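Local coordinates for protein predicted acetamidase/formamidase (Thermoanaerobacter tengcongensis, PDB 3TKK) that binds neighbouring zinc and calcium ions and probably hydrolyses carbon-nitrogen bonds, other than peptide bonds, in linear amides, at residues 139-144 with 152-157; 14-19 with 179-184; 92-97 with 103-108. All blocks are in the same frame, centred on the assembly; numbering follows the deposited sequence.

Contact 1. Residues 139-144 with 152-157; sequences VAPKEG and GSHGGN. With CA (calcium ion), chain G.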
loop_
_atom_site.group_PDB
_atom_site.type_symbol
_atom_site.label_atom_id
_atom_site.label_comp_id
_atom_site.label_asym_id
_atom_site.label_seq_id
_atom_site.Cartn_x
_atom_site.Cartn_y
_atom_site.Cartn_z
ATOM N N VAL A 139 -2.618 20.401 -12.380
ATOM C CA VAL A 139 -3.179 21.497 -13.128
ATOM C C VAL A 139 -3.833 22.455 -12.125
ATOM O O VAL A 139 -3.854 22.194 -10.945
ATOM C CB VAL A 139 -4.299 20.949 -14.035
ATOM C CG1 VAL A 139 -3.740 19.866 -14.972
ATOM C CG2 VAL A 139 -5.529 20.328 -13.090
ATOM N N ALA A 140 -4.330 23.589 -12.627
ATOM C CA ALA A 140 -4.930 24.564 -11.735
ATOM C C ALA A 140 -6.278 24.053 -11.239
ATOM O O ALA A 140 -7.048 23.477 -11.977
ATOM C CB ALA A 140 -5.131 25.944 -12.431
ATOM N N PRO A 141 -6.540 24.270 -9.945
ATOM C CA PRO A 141 -7.845 24.021 -9.418
ATOM C C PRO A 141 -8.903 24.969 -9.954
ATOM O O PRO A 141 -8.601 26.067 -10.485
ATOM C CB PRO A 141 -7.704 24.266 -7.882
ATOM C CG PRO A 141 -6.261 24.650 -7.595
ATOM C CD PRO A 141 -5.620 24.951 -9.007
ATOM N N LYS A 142 -10.158 24.574 -9.765
ATOM C CA LYS A 142 -11.288 25.384 -10.228
ATOM C C LYS A 142 -11.228 26.751 -9.583
ATOM O O LYS A 142 -11.275 27.751 -10.234
ATOM C CB LYS A 142 -12.587 24.662 -9.874
ATOM C CG LYS A 142 -13.823 25.100 -10.693
ATOM C CD LYS A 142 -14.951 24.088 -10.305
ATOM C CE LYS A 142 -16.239 24.761 -9.742
ATOM N NZ LYS A 142 -16.831 23.754 -8.769
ATOM N N GLU A 143 -11.016 26.828 -8.296
ATOM C CA GLU A 143 -11.142 28.157 -7.689
ATOM C C GLU A 143 -9.912 28.634 -6.886
ATOM O O GLU A 143 -8.974 29.190 -7.477
ATOM C CB GLU A 143 -12.460 28.251 -6.900
ATOM C CG GLU A 143 -12.871 29.722 -6.492
ATOM C CD GLU A 143 -12.684 30.757 -7.641
ATOM O OE1 GLU A 143 -11.772 31.639 -7.566
ATOM O OE2 GLU A 143 -13.451 30.686 -8.634
ATOM N N GLY A 144 -9.921 28.474 -5.554
ATOM C CA GLY A 144 -8.881 29.117 -4.715
ATOM C C GLY A 144 -7.527 28.456 -5.012
ATOM O O GLY A 144 -7.446 27.213 -5.211
ATOM N N GLY A 152 -4.393 17.701 -4.288
ATOM C CA GLY A 152 -5.898 17.691 -4.296
ATOM C C GLY A 152 -6.349 17.071 -5.590
ATOM O O GLY A 152 -5.581 16.311 -6.277
ATOM N N SER A 153 -7.607 17.302 -5.898
ATOM C CA SER A 153 -8.159 16.707 -7.149
ATOM C C SER A 153 -7.443 17.198 -8.428
ATOM O O SER A 153 -7.470 16.506 -9.454
ATOM C CB SER A 153 -9.605 17.072 -7.237
ATOM O OG SER A 153 -10.290 16.534 -6.082
ATOM N N HIS A 154 -6.741 18.342 -8.305
ATOM C CA HIS A 154 -5.973 18.931 -9.405
ATOM C C HIS A 154 -4.599 18.318 -9.490
ATOM O O HIS A 154 -3.865 18.612 -10.420
ATOM C CB HIS A 154 -5.801 20.429 -9.242
ATOM C CG HIS A 154 -4.967 20.781 -8.019
ATOM N ND1 HIS A 154 -5.432 20.606 -6.747
ATOM C CD2 HIS A 154 -3.661 21.175 -7.887
ATOM C CE1 HIS A 154 -4.485 20.898 -5.874
ATOM N NE2 HIS A 154 -3.399 21.253 -6.542
ATOM N N GLY A 155 -4.230 17.437 -8.533
ATOM C CA GLY A 155 -2.911 16.881 -8.479
ATOM C C GLY A 155 -2.090 17.662 -7.481
ATOM O O GLY A 155 -2.539 17.894 -6.384
ATOM N N GLY A 156 -0.879 18.038 -7.836
ATOM C CA GLY A 156 -0.011 18.790 -6.872
ATOM C C GLY A 156 0.945 17.801 -6.169
ATOM O O GLY A 156 1.466 16.928 -6.805
ATOM N N ASN A 157 1.101 17.898 -4.861
ATOM C CA ASN A 157 2.211 17.158 -4.169
ATOM C C ASN A 157 1.654 15.799 -3.723
ATOM O O ASN A 157 1.412 15.526 -2.530
ATOM C CB ASN A 157 2.608 17.927 -2.921
ATOM C CG ASN A 157 3.881 17.394 -2.270
ATOM O OD1 ASN A 157 4.665 16.675 -2.847
ATOM N ND2 ASN A 157 4.070 17.768 -1.002
HETATM CA CA CA G . 6.801 16.126 -2.201
HETATM O O HOH W 1 6.390 16.700 0.157
HETATM O O HOH W 2 8.892 15.377 -1.046
HETATM O O HOH W 3 7.450 18.470 -1.660
#
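His154 packs against Val139 and Pro141 and shows how one side chain can close a tight turn against the strand exit beside it. It is the third residue of a type I turn, Gly152 to Gly155, in a two-residue hairpin whose ends are held by mutual backbone bonds. With chi1 at 65°, CG is wedged between the backbone N and the carbonyl carbon, and the imidazole folds over its own main chain toward 139-141. Pro141 CG then settles over one face of the ring, 4.2 Å from its centroid and 13° off the normal, a CH-pi contact. Val139 contributes mostly its backbone: Val139 O sits at the ring edge near the plane, 3.2 Å from His154 CD2, and comes within 3.1 Å of His154 CB. The single hydrogen bond across the pair runs from Val139 N to His154 O, 2.9 Å and fairly straight at 161°. Beside it, Val139 CG2 packs 3.6 Å from the same His154 O, so that carbonyl is gripped by an amide and flanked by a methyl. Beyond the turn, Gly155 and Gly156 adopt backbone angles that exclude a beta carbon, and the chain then reaches Asn157, whose OD1 binds calcium at 2.3 Å and whose ND2 donates to Gly149 O and a calcium-bound water. Around this core, Ile146 of strand 146-147 touches both Pro141 and His154, the Phe16 ring meets the imidazole, and strand 155-157 runs antiparallel to strand 133-138, where Gly156 bonds to Ile137.

Contact 2. Residues 14-19 with 179-184; sequences FAFSKE and LLALGD. With ZN (zinc ion), chain F; CA (calcium ion), chain G.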
loop_
_atom_site.group_PDB
_atom_site.type_symbol
_atom_site.label_atom_id
_atom_site.label_comp_id
_atom_site.label_asym_id
_atom_site.label_seq_id
_atom_site.Cartn_x
_atom_site.Cartn_y
_atom_site.Cartn_z
ATOM N N PHE A 14 4.621 28.688 -7.106
ATOM C CA PHE A 14 4.675 28.095 -5.795
ATOM C C PHE A 14 3.285 27.564 -5.383
ATOM O O PHE A 14 3.161 26.869 -4.404
ATOM C CB PHE A 14 5.224 29.176 -4.771
ATOM C CG PHE A 14 6.723 29.400 -4.959
ATOM C CD1 PHE A 14 7.631 28.418 -4.515
ATOM C CD2 PHE A 14 7.188 30.479 -5.706
ATOM C CE1 PHE A 14 8.984 28.575 -4.729
ATOM C CE2 PHE A 14 8.534 30.652 -5.976
ATOM C CZ PHE A 14 9.466 29.697 -5.475
ATOM N N ALA A 15 2.224 27.973 -6.078
ATOM C CA ALA A 15 0.908 27.432 -5.747
ATOM C C ALA A 15 0.206 27.178 -7.040
ATOM O O ALA A 15 0.454 27.929 -8.000
ATOM C CB ALA A 15 0.099 28.512 -4.877
ATOM N N PHE A 16 -0.674 26.164 -7.111
ATOM C CA PHE A 16 -1.457 25.910 -8.389
ATOM C C PHE A 16 -2.626 26.863 -8.371
ATOM O O PHE A 16 -3.392 26.878 -7.379
ATOM C CB PHE A 16 -1.904 24.449 -8.496
ATOM C CG PHE A 16 -0.784 23.531 -8.815
ATOM C CD1 PHE A 16 0.166 23.186 -7.864
ATOM C CD2 PHE A 16 -0.628 23.039 -10.132
ATOM C CE1 PHE A 16 1.280 22.291 -8.242
ATOM C CE2 PHE A 16 0.435 22.185 -10.512
ATOM C CZ PHE A 16 1.413 21.858 -9.554
ATOM N N SER A 17 -2.733 27.735 -9.378
ATOM C CA SER A 17 -3.787 28.751 -9.260
ATOM C C SER A 17 -4.207 29.091 -10.666
ATOM O O SER A 17 -3.370 29.157 -11.577
ATOM C CB SER A 17 -3.278 30.026 -8.540
ATOM O OG SER A 17 -4.249 31.079 -8.768
ATOM N N LYS A 18 -5.494 29.314 -10.850
ATOM C CA LYS A 18 -6.014 29.673 -12.181
ATOM C C LYS A 18 -5.490 31.027 -12.620
ATOM O O LYS A 18 -5.598 31.375 -13.807
ATOM C CB LYS A 18 -7.539 29.776 -12.173
ATOM C CG LYS A 18 -8.082 30.867 -11.255
ATOM C CD LYS A 18 -9.587 30.963 -11.461
ATOM C CE LYS A 18 -10.231 31.453 -10.212
ATOM N NZ LYS A 18 -10.295 33.033 -10.306
ATOM N N GLU A 19 -4.950 31.782 -11.655
ATOM C CA GLU A 19 -4.486 33.175 -11.859
ATOM C C GLU A 19 -3.050 33.263 -12.402
ATOM O O GLU A 19 -2.649 34.325 -12.871
ATOM C CB GLU A 19 -4.551 33.970 -10.568
ATOM C CG GLU A 19 -5.994 34.012 -9.990
ATOM C CD GLU A 19 -6.938 34.741 -10.956
ATOM O OE1 GLU A 19 -6.539 35.786 -11.487
ATOM O OE2 GLU A 19 -8.083 34.298 -11.199
ATOM N N LEU A 179 -3.414 24.456 -17.473
ATOM C CA LEU A 179 -2.290 25.012 -16.649
ATOM C C LEU A 179 -1.519 23.924 -15.880
ATOM O O LEU A 179 -1.592 23.770 -14.622
ATOM C CB LEU A 179 -2.807 26.095 -15.693
ATOM C CG LEU A 179 -3.462 27.331 -16.434
ATOM C CD1 LEU A 179 -3.970 28.375 -15.442
ATOM C CD2 LEU A 179 -2.602 28.182 -17.483
ATOM N N LEU A 180 -0.706 23.223 -16.627
ATOM C CA LEU A 180 0.041 22.126 -16.042
ATOM C C LEU A 180 1.310 22.630 -15.462
ATOM O O LEU A 180 1.965 23.467 -16.111
ATOM C CB LEU A 180 0.308 21.133 -17.108
ATOM C CG LEU A 180 1.283 19.945 -16.813
ATOM C CD1 LEU A 180 0.586 18.849 -15.855
ATOM C CD2 LEU A 180 1.630 19.292 -18.051
ATOM N N ALA A 181 1.707 22.155 -14.268
ATOM C CA ALA A 181 3.077 22.486 -13.740
ATOM C C ALA A 181 3.578 21.223 -12.971
ATOM O O ALA A 181 2.759 20.363 -12.539
ATOM C CB ALA A 181 3.141 23.645 -12.845
ATOM N N LEU A 182 4.902 21.071 -13.000
ATOM C CA LEU A 182 5.578 19.875 -12.352
ATOM C C LEU A 182 6.884 20.221 -11.634
ATOM O O LEU A 182 7.618 21.155 -11.984
ATOM C CB LEU A 182 5.624 18.623 -13.227
ATOM C CG LEU A 182 6.570 18.843 -14.501
ATOM C CD1 LEU A 182 6.993 17.643 -15.138
ATOM C CD2 LEU A 182 5.710 19.496 -15.502
ATOM N N GLY A 183 7.219 19.477 -10.631
ATOM C CA GLY A 183 8.532 19.623 -10.079
ATOM C C GLY A 183 8.752 18.525 -9.028
ATOM O O GLY A 183 8.101 17.527 -9.059
ATOM N N ASP A 184 9.573 18.849 -8.030
ATOM C CA ASP A 184 9.889 17.941 -6.906
ATOM C C ASP A 184 10.231 16.596 -7.314
ATOM O O ASP A 184 9.579 15.657 -6.772
ATOM C CB ASP A 184 8.619 17.913 -5.982
ATOM C CG ASP A 184 8.763 17.040 -4.751
ATOM O OD1 ASP A 184 9.807 17.062 -4.132
ATOM O OD2 ASP A 184 7.813 16.327 -4.288
HETATM ZN ZN ZN F . 10.269 15.805 -2.485
HETATM CA CA CA G . 6.801 16.126 -2.201
HETATM O O HOH W 2 8.892 15.377 -1.046
HETATM O O HOH W 3 7.450 18.470 -1.660
HETATM O O HOH W 1 6.390 16.700 0.157
#
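Phe16 presses the edge of its ring onto Ala181, the close-packed half of a contact whose other half is a looser meeting of Leu179 with the turn at 17-19. CG of Phe16 stands anti to the carbonyl carbon (chi1 -73°), which swings the ring out from its short strand and across the gap to strand 180-186. Phe16 CE2 and CZ straddle Ala181 O, each 3.6 Å away and with the oxygen in the ring plane, while the Ala181 methyl lies 3.9 Å from Phe16 CE2. The backbones themselves stay apart and do not pair; Ala181 makes its main-chain bond to Gly138, and Val136 and Cys148 also touch the aromatic ring. At the other end Leu179 sends only CD1 across, 3.8 Å from Lys18 O, so apolar carbon meets carbonyls without interlocking. Here the segment turns toward solvent: Ser17 OG accepts from Glu19 N in an ST turn, and Lys18 NZ pairs with Glu19 OE2 at 2.7 Å, approaching the carboxylate from its anti side, 18° out of plane. A further ion pair from this lysine to Glu143 is long and weak. Further along the strand, the Asp184 carboxylate splits between two metals, OD1 to zinc at 2.1 Å and OD2 to calcium at 2.3 Å, while one water bridges both ions. Apolar carbon and a ring edge at Ala181, and a shared carboxylate three residues on, imply a strand placed by packing and backbone pairing whose aspartate joins a two-metal centre, consistent with the linear-amide hydrolysis assigned to the family.

Contact 3. Residues 92-97 with 103-108; sequences LATGKG and NLMEGL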
loop_
_atom_site.group_PDB
_atom_site.type_symbol
_atom_site.label_atom_id
_atom_site.label_comp_id
_atom_site.label_asym_id
_atom_site.label_seq_id
_atom_site.Cartn_x
_atom_site.Cartn_y
_atom_site.Cartn_z
ATOM N N LEU A 92 18.628 14.492 1.326
ATOM C CA LEU A 92 17.734 13.765 2.173
ATOM C C LEU A 92 17.538 14.721 3.347
ATOM O O LEU A 92 18.557 15.326 3.829
ATOM C CB LEU A 92 18.419 12.480 2.708
ATOM C CG LEU A 92 18.513 11.550 1.523
ATOM C CD1 LEU A 92 19.512 10.505 1.755
ATOM C CD2 LEU A 92 17.082 10.968 1.400
ATOM N N ALA A 93 16.300 14.810 3.828
ATOM C CA ALA A 93 15.901 15.626 4.981
ATOM C C ALA A 93 15.020 14.895 5.927
ATOM O O ALA A 93 14.132 14.102 5.517
ATOM C CB ALA A 93 15.222 16.954 4.502
ATOM N N THR A 94 15.234 15.125 7.244
ATOM C CA THR A 94 14.206 14.696 8.204
ATOM C C THR A 94 14.397 15.484 9.474
ATOM O O THR A 94 15.130 16.409 9.466
ATOM C CB THR A 94 14.361 13.204 8.565
ATOM O OG1 THR A 94 13.214 12.754 9.313
ATOM C CG2 THR A 94 15.676 12.905 9.361
ATOM N N GLY A 95 13.786 15.090 10.584
ATOM C CA GLY A 95 14.065 15.832 11.820
ATOM C C GLY A 95 12.927 15.911 12.792
ATOM O O GLY A 95 11.907 15.269 12.576
ATOM N N LYS A 96 13.092 16.667 13.892
ATOM C CA LYS A 96 12.029 16.729 14.888
ATOM C C LYS A 96 10.638 17.097 14.292
ATOM O O LYS A 96 10.496 18.089 13.551
ATOM C CB LYS A 96 12.371 17.798 15.909
ATOM C CG LYS A 96 11.695 17.631 17.186
ATOM C CD LYS A 96 11.915 18.918 18.021
ATOM C CE LYS A 96 11.598 18.608 19.492
ATOM N NZ LYS A 96 10.731 17.397 19.316
ATOM N N GLY A 97 9.638 16.295 14.598
ATOM C CA GLY A 97 8.288 16.609 14.143
ATOM C C GLY A 97 8.179 16.386 12.650
ATOM O O GLY A 97 7.216 16.784 12.066
ATOM N N ASN A 103 8.675 12.091 16.094
ATOM C CA ASN A 103 8.591 12.208 17.567
ATOM C C ASN A 103 9.856 11.568 18.110
ATOM O O ASN A 103 10.041 11.583 19.274
ATOM C CB ASN A 103 7.366 11.478 18.183
ATOM C CG ASN A 103 7.445 9.996 17.931
ATOM O OD1 ASN A 103 7.897 9.632 16.922
ATOM N ND2 ASN A 103 7.029 9.148 18.861
ATOM N N LEU A 104 10.753 11.061 17.264
ATOM C CA LEU A 104 11.953 10.487 17.886
ATOM C C LEU A 104 13.212 11.367 17.787
ATOM O O LEU A 104 14.250 10.969 18.213
ATOM C CB LEU A 104 12.271 9.153 17.196
ATOM C CG LEU A 104 11.191 8.024 17.135
ATOM C CD1 LEU A 104 11.806 6.656 16.474
ATOM C CD2 LEU A 104 10.690 7.697 18.480
ATOM N N MET A 105 13.143 12.483 17.079
ATOM C CA MET A 105 14.332 13.207 16.658
ATOM C C MET A 105 14.312 14.615 17.245
ATOM O O MET A 105 13.260 15.080 17.569
ATOM C CB MET A 105 14.332 13.302 15.126
ATOM C CG MET A 105 14.850 11.940 14.487
ATOM S SD MET A 105 14.780 12.009 12.736
ATOM C CE MET A 105 13.012 11.772 12.382
ATOM N N GLU A 106 15.478 15.258 17.323
ATOM C CA GLU A 106 15.639 16.625 17.863
ATOM C C GLU A 106 16.310 17.464 16.768
ATOM O O GLU A 106 17.118 16.933 15.986
ATOM C CB GLU A 106 16.535 16.557 19.057
ATOM C CG GLU A 106 15.891 15.856 20.241
ATOM C CD GLU A 106 14.641 16.596 20.697
ATOM O OE1 GLU A 106 14.436 17.775 20.322
ATOM O OE2 GLU A 106 13.862 15.984 21.454
ATOM N N GLY A 107 15.971 18.745 16.654
ATOM C CA GLY A 107 16.514 19.542 15.561
ATOM C C GLY A 107 16.158 19.087 14.133
ATOM O O GLY A 107 15.117 18.459 13.891
ATOM N N LEU A 108 16.999 19.456 13.168
ATOM C CA LEU A 108 16.656 19.324 11.779
ATOM C C LEU A 108 17.848 18.642 11.059
ATOM O O LEU A 108 18.982 18.929 11.347
ATOM C CB LEU A 108 16.412 20.722 11.168
ATOM C CG LEU A 108 15.319 20.724 10.081
ATOM C CD1 LEU A 108 15.426 19.595 8.932
ATOM C CD2 LEU A 108 13.924 20.601 10.783
HETATM O O HOH W 4 11.093 14.853 18.813
#
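Lys96 and Gly107 fasten the two sides of a beta hairpin loop, where strand 89-95 gives way to a long connection before the antiparallel strand 108-116. Lys96 N donates to Gly107 O at 2.7 Å and 160°; just before it, Gly95 and Leu108 form a non-hydrogen-bonded pair, close enough that a beta carbon on Gly95 would strike Gly107 O. The lysine side chain runs out alongside Glu106. Its last torsion (chi4 -21°) turns the amine back beside the chain, where Lys96 NZ donates to a water at 2.6 Å; that water in turn donates to Met105 O at 2.5 Å, so the carbonyl is satisfied through it. The salt bridge to Glu106 is long, Lys96 NZ to Glu106 OE1 3.9 Å. Thr94 keeps its hydroxyl for a different mate: OG1 stands opposite the backbone N (chi1 -170°) and bonds to Gly195 O, while the Met105 thioether crosses the threonine at about a right angle, Met105 SD 3.6 Å from Thr94 CG2 and Met105 CE 3.2 Å from Thr94 OG1. Replacing Thr94 by an alanine is likely to leave Gly195 O without this hydroxyl donor and open a gap beside Met105 SD. Ala264 and Glu261 of the second subunit pack on Thr94 and Met105, which puts the loop at the dimer interface. Further along, Leu108 CD1 rests 3.2 Å from Thr94 O.

In the fold
Contacts 1 and 2 are neighbours, their centres 8 Å apart, and share one metal: Asn157 of contact 1 and Asp184 of contact 2 both bind the calcium, Asn157 OD1 and Asp184 OD2 lying 3.5 Å apart, and the same three waters complete part of its shell. They also meet in packing, with Phe16 CD2 3.4 Å from Val139 O. Along the chain the ends of contact 2 enclose both other contacts, contact 3 closing before contact 1 opens. Contact 3 stands apart, with centres about 28 and 29 Å from those of contacts 2 and 1; Thr94's side chain is about 12 Å from the zinc and about 10 Å from that of Glu200, a zinc ligand.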